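Local coordinates for naphthalene dioxygenase large subunit (Rhodococcus sp., PDB 2B1X), which forms the large subunit of a Rieske-type iron-sulfur oxygenase, with an Fe2/S2 cluster in one domain and a mononuclear iron ion in another, at residues L14-V17 / N18-W21; Q424-F427 / L428-W431. One frame throughout, in Å; residues are numbered along the deposited sequence.

Interaction 1. Residues L14-V17 / N18-W21; sequences LHDV and NSDW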
loop_
_atom_site.group_PDB
_atom_site.type_symbol
_atom_site.label_atom_id
_atom_site.label_comp_id
_atom_site.label_asym_id
_atom_site.label_seq_id
_atom_site.Cartn_x
_atom_site.Cartn_y
_atom_site.Cartn_z
ATOM N N LEU A 14 29.206 5.781 -19.798
ATOM C CA LEU A 14 29.402 6.631 -20.960
ATOM C C LEU A 14 30.560 6.124 -21.822
ATOM O O LEU A 14 30.535 6.247 -23.044
ATOM C CB LEU A 14 29.597 8.080 -20.513
ATOM C CG LEU A 14 28.928 9.189 -21.328
ATOM C CD1 LEU A 14 27.602 8.766 -22.016
ATOM C CD2 LEU A 14 28.710 10.401 -20.451
ATOM N N HIS A 15 31.545 5.496 -21.195
ATOM C CA HIS A 15 32.610 4.831 -21.945
ATOM C C HIS A 15 32.165 3.487 -22.553
ATOM O O HIS A 15 32.489 3.191 -23.697
ATOM C CB HIS A 15 33.852 4.655 -21.082
ATOM C CG HIS A 15 34.857 3.704 -21.656
ATOM N ND1 HIS A 15 35.787 4.078 -22.610
ATOM C CD2 HIS A 15 35.075 2.385 -21.415
ATOM C CE1 HIS A 15 36.525 3.029 -22.939
ATOM N NE2 HIS A 15 36.118 1.991 -22.225
ATOM N N ASP A 16 31.421 2.689 -21.793
ATOM C CA ASP A 16 31.063 1.335 -22.228
ATOM C C ASP A 16 30.081 1.306 -23.381
ATOM O O ASP A 16 30.101 0.388 -24.194
ATOM C CB ASP A 16 30.451 0.536 -21.075
ATOM C CG ASP A 16 31.441 0.239 -19.975
ATOM O OD1 ASP A 16 32.681 0.348 -20.193
ATOM O OD2 ASP A 16 31.055 -0.119 -18.838
ATOM N N VAL A 17 29.204 2.299 -23.435
ATOM C CA VAL A 17 28.105 2.294 -24.381
ATOM C C VAL A 17 28.623 2.238 -25.808
ATOM O O VAL A 17 28.010 1.599 -26.654
ATOM C CB VAL A 17 27.106 3.468 -24.156
ATOM C CG1 VAL A 17 27.707 4.819 -24.557
ATOM C CG2 VAL A 17 25.833 3.228 -24.906
ATOM N N ASN A 18 29.771 2.852 -26.064
ATOM C CA ASN A 18 30.346 2.816 -27.411
ATOM C C ASN A 18 31.633 2.006 -27.575
ATOM O O ASN A 18 32.210 2.000 -28.648
ATOM C CB ASN A 18 30.581 4.230 -27.962
ATOM C CG ASN A 18 29.308 5.031 -28.079
ATOM O OD1 ASN A 18 28.297 4.558 -28.643
ATOM N ND2 ASN A 18 29.338 6.259 -27.541
ATOM N N SER A 19 32.108 1.344 -26.529
ATOM C CA SER A 19 33.265 0.457 -26.700
ATOM C C SER A 19 32.846 -1.011 -26.548
ATOM O O SER A 19 32.804 -1.739 -27.539
ATOM C CB SER A 19 34.408 0.836 -25.767
ATOM O OG SER A 19 33.912 0.930 -24.448
ATOM N N ASP A 20 32.504 -1.432 -25.323
ATOM C CA ASP A 20 31.939 -2.771 -25.086
ATOM C C ASP A 20 30.522 -2.915 -25.670
ATOM O O ASP A 20 30.069 -4.021 -25.876
ATOM C CB ASP A 20 31.894 -3.086 -23.572
ATOM C CG ASP A 20 33.276 -3.301 -22.962
ATOM O OD1 ASP A 20 34.281 -3.358 -23.713
ATOM O OD2 ASP A 20 33.472 -3.422 -21.733
ATOM N N TRP A 21 29.845 -1.787 -25.926
ATOM C CA TRP A 21 28.405 -1.754 -26.251
ATOM C C TRP A 21 27.553 -2.384 -25.126
ATOM O O TRP A 21 26.680 -3.217 -25.393
ATOM C CB TRP A 21 28.101 -2.423 -27.603
ATOM C CG TRP A 21 28.691 -1.714 -28.835
ATOM C CD1 TRP A 21 29.774 -0.868 -28.856
ATOM C CD2 TRP A 21 28.220 -1.784 -30.193
ATOM N NE1 TRP A 21 30.011 -0.426 -30.138
ATOM C CE2 TRP A 21 29.085 -0.980 -30.984
ATOM C CE3 TRP A 21 27.183 -2.478 -30.835
ATOM C CZ2 TRP A 21 28.921 -0.820 -32.374
ATOM C CZ3 TRP A 21 27.028 -2.336 -32.215
ATOM C CH2 TRP A 21 27.892 -1.500 -32.968
#
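V17 and N18 run alongside each other with their side chains on the same flank, one methyl of the valine resting against the amide of the asparagine: V17 CG1 is 3.7 Å from N18 ND2. A chi1 of 71° tucks CG1 in over the valine's own backbone, on the flank where the next residue begins. The polar end of N18 is held by helix 422-436, N18 ND2 hydrogen-bonding E429 OE2.

S19 folds its hydroxyl back to the end region of helix 4-16. There it donates to the backbone carbonyl of H15, S19 OG to H15 O 2.8 Å, coming in from above the carbonyl plane. S19 OG also sits over one face of the H15 imidazole, displaced toward the rim and 3.3 Å from H15 NE2. Swinging CG of H15 anti to the backbone N (chi1 166°) brings the ring to this position. The amide of S19 bonds to the next carbonyl, S19 N to D16 O 3.2 Å, and only weakly to H15 O, which thus takes both the hydroxyl and, weakly, the amide. W21 N reaches D16 O in a weak bond of 2.8 Å.

D16 and D20 place their carboxylates nearly parallel, D16 OD1 4.1 Å from D20 OD2. Their like charges are probably eased by K12, which makes a salt bridge to D16 OD2. At the far end a CH···O contact links W21 CA to V17 O at 3.4 Å; R425 adds a weak hydrogen bond to that carbonyl and a cation-pi contact to the W21 ring. W21 itself adopts a left-handed backbone conformation as the chain turns toward strand 22-24. Carbonyls met by a serine hydroxyl and amides of the following loop, as those of H15 and D16 are, are common where a helix ends.

Interaction 2. Residues Q424-F427 / L428-W431; sequences QRNF and LEYW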
loop_
_atom_site.group_PDB
_atom_site.type_symbol
_atom_site.label_atom_id
_atom_site.label_comp_id
_atom_site.label_asym_id
_atom_site.label_seq_id
_atom_site.Cartn_x
_atom_site.Cartn_y
_atom_site.Cartn_z
ATOM N N GLN A 424 18.945 2.050 -29.100
ATOM C CA GLN A 424 18.910 1.951 -27.623
ATOM C C GLN A 424 20.174 2.551 -26.987
ATOM O O GLN A 424 20.109 3.211 -25.946
ATOM C CB GLN A 424 18.739 0.496 -27.163
ATOM C CG GLN A 424 17.427 -0.204 -27.630
ATOM C CD GLN A 424 17.491 -0.897 -29.009
ATOM O OE1 GLN A 424 18.040 -0.357 -29.968
ATOM N NE2 GLN A 424 16.901 -2.088 -29.097
ATOM N N ARG A 425 21.317 2.344 -27.654
ATOM C CA ARG A 425 22.588 2.867 -27.174
ATOM C C ARG A 425 22.639 4.392 -27.207
ATOM O O ARG A 425 23.150 5.011 -26.283
ATOM C CB ARG A 425 23.727 2.309 -28.027
ATOM C CG ARG A 425 24.140 0.864 -27.595
ATOM C CD ARG A 425 25.572 0.542 -27.990
ATOM N NE ARG A 425 25.528 0.357 -29.389
ATOM C CZ ARG A 425 26.233 0.980 -30.312
ATOM N NH1 ARG A 425 27.190 1.872 -30.044
ATOM N NH2 ARG A 425 25.968 0.654 -31.554
ATOM N N ASN A 426 22.166 4.966 -28.316
ATOM C CA ASN A 426 22.019 6.412 -28.486
ATOM C C ASN A 426 21.059 7.023 -27.463
ATOM O O ASN A 426 21.274 8.116 -26.971
ATOM C CB ASN A 426 21.512 6.686 -29.912
ATOM C CG ASN A 426 21.330 8.165 -30.218
ATOM O OD1 ASN A 426 22.277 8.938 -30.187
ATOM N ND2 ASN A 426 20.104 8.556 -30.546
ATOM N N PHE A 427 19.984 6.314 -27.153
ATOM C CA PHE A 427 19.005 6.814 -26.201
ATOM C C PHE A 427 19.678 6.885 -24.820
ATOM O O PHE A 427 19.599 7.897 -24.129
ATOM C CB PHE A 427 17.787 5.873 -26.208
ATOM C CG PHE A 427 16.758 6.182 -25.152
ATOM C CD1 PHE A 427 15.618 6.892 -25.482
ATOM C CD2 PHE A 427 16.912 5.704 -23.847
ATOM C CE1 PHE A 427 14.636 7.165 -24.526
ATOM C CE2 PHE A 427 15.936 5.989 -22.872
ATOM C CZ PHE A 427 14.781 6.703 -23.243
ATOM N N LEU A 428 20.353 5.800 -24.437
ATOM C CA LEU A 428 20.959 5.719 -23.112
ATOM C C LEU A 428 22.179 6.597 -22.990
ATOM O O LEU A 428 22.483 7.077 -21.906
ATOM C CB LEU A 428 21.304 4.259 -22.771
ATOM C CG LEU A 428 20.065 3.427 -22.468
ATOM C CD1 LEU A 428 20.437 1.964 -22.286
ATOM C CD2 LEU A 428 19.270 3.970 -21.256
ATOM N N GLU A 429 22.896 6.788 -24.094
ATOM C CA GLU A 429 24.023 7.726 -24.108
ATOM C C GLU A 429 23.557 9.129 -23.775
ATOM O O GLU A 429 24.189 9.818 -22.936
ATOM C CB GLU A 429 24.758 7.727 -25.480
ATOM C CG GLU A 429 25.904 8.734 -25.539
ATOM C CD GLU A 429 26.708 8.705 -26.828
ATOM O OE1 GLU A 429 26.125 8.773 -27.933
ATOM O OE2 GLU A 429 27.944 8.649 -26.733
ATOM N N TYR A 430 22.491 9.577 -24.438
ATOM C CA TYR A 430 21.937 10.897 -24.167
ATOM C C TYR A 430 21.410 10.982 -22.725
ATOM O O TYR A 430 21.630 11.961 -22.048
ATOM C CB TYR A 430 20.857 11.295 -25.174
ATOM C CG TYR A 430 20.371 12.744 -25.057
ATOM C CD1 TYR A 430 21.264 13.831 -25.131
ATOM C CD2 TYR A 430 19.004 13.027 -24.855
ATOM C CE1 TYR A 430 20.804 15.157 -25.011
ATOM C CE2 TYR A 430 18.541 14.333 -24.766
ATOM C CZ TYR A 430 19.449 15.388 -24.819
ATOM O OH TYR A 430 18.970 16.663 -24.725
ATOM N N TRP A 431 20.745 9.918 -22.266
ATOM C CA TRP A 431 20.212 9.880 -20.895
ATOM C C TRP A 431 21.404 10.064 -19.924
ATOM O O TRP A 431 21.334 10.863 -19.019
ATOM C CB TRP A 431 19.470 8.528 -20.682
ATOM C CG TRP A 431 18.943 8.302 -19.293
ATOM C CD1 TRP A 431 17.726 8.632 -18.840
ATOM C CD2 TRP A 431 19.638 7.708 -18.200
ATOM N NE1 TRP A 431 17.578 8.279 -17.519
ATOM C CE2 TRP A 431 18.745 7.702 -17.092
ATOM C CE3 TRP A 431 20.923 7.166 -18.035
ATOM C CZ2 TRP A 431 19.105 7.212 -15.821
ATOM C CZ3 TRP A 431 21.281 6.665 -16.774
ATOM C CH2 TRP A 431 20.360 6.684 -15.685
#
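The F427 ring meets L428 at its edge: the methyl L428 CD2 lies in the plane of the ring, 3.9 Å from F427 CD2. The ring also lies obliquely beside the backbone, with F427 CD2 3.5 Å from L428 N. Farther out, F427 meets the ring of F299 with their planes steeply inclined, and Y430 forms an edge-to-face stack with that same F299. The indole of W431, the third flat group, leads away from residues 424-427.

L428 turns its CG away from its own carbonyl carbon (chi1 -73°), which puts L428 CG 3.5 Å from Q424 O. E429 does the reverse: CG anti to the backbone N (chi1 178°) and an extended chain carry its carboxylate to N18 of the N-terminal region. Nearer the backbone, the helix itself sets E429 CB 3.3 Å from R425 O.

Beneath the side chains run four successive i to i+4 bonds. The nearly straight ones include L428 N to Q424 O at 3.0 Å and Y430 N to N426 O at 3.2 Å. The shortest joins E429 N to R425 O at 2.8 Å. With the backbone amides of 428-431 bonded along the helix, polar ties to neighbouring parts are made by side chains: N426 ND2 to the carbonyl of T245, W431 NE1 to E37, and E429 to N18.

In the fold
The two contacts lie near opposite ends of the sequence, yet their centres are only 11 Å apart. Interaction 1 comes first, where helix 4-16 gives way to the loop before strand 22-24; interaction 2 lies wholly within helix 422-436, in the catalytic domain. They touch directly, N18 and W21 of the first meeting E429 and R425 of the second. The N-terminal helix thus lies against the C-terminal helix on one side of the chain's centre. Helix 422-436 in turn reaches inward, with the Q424 side chain about 11 Å from the Fe (III) ion, consistent with a layer between the N-terminal turn and the iron site.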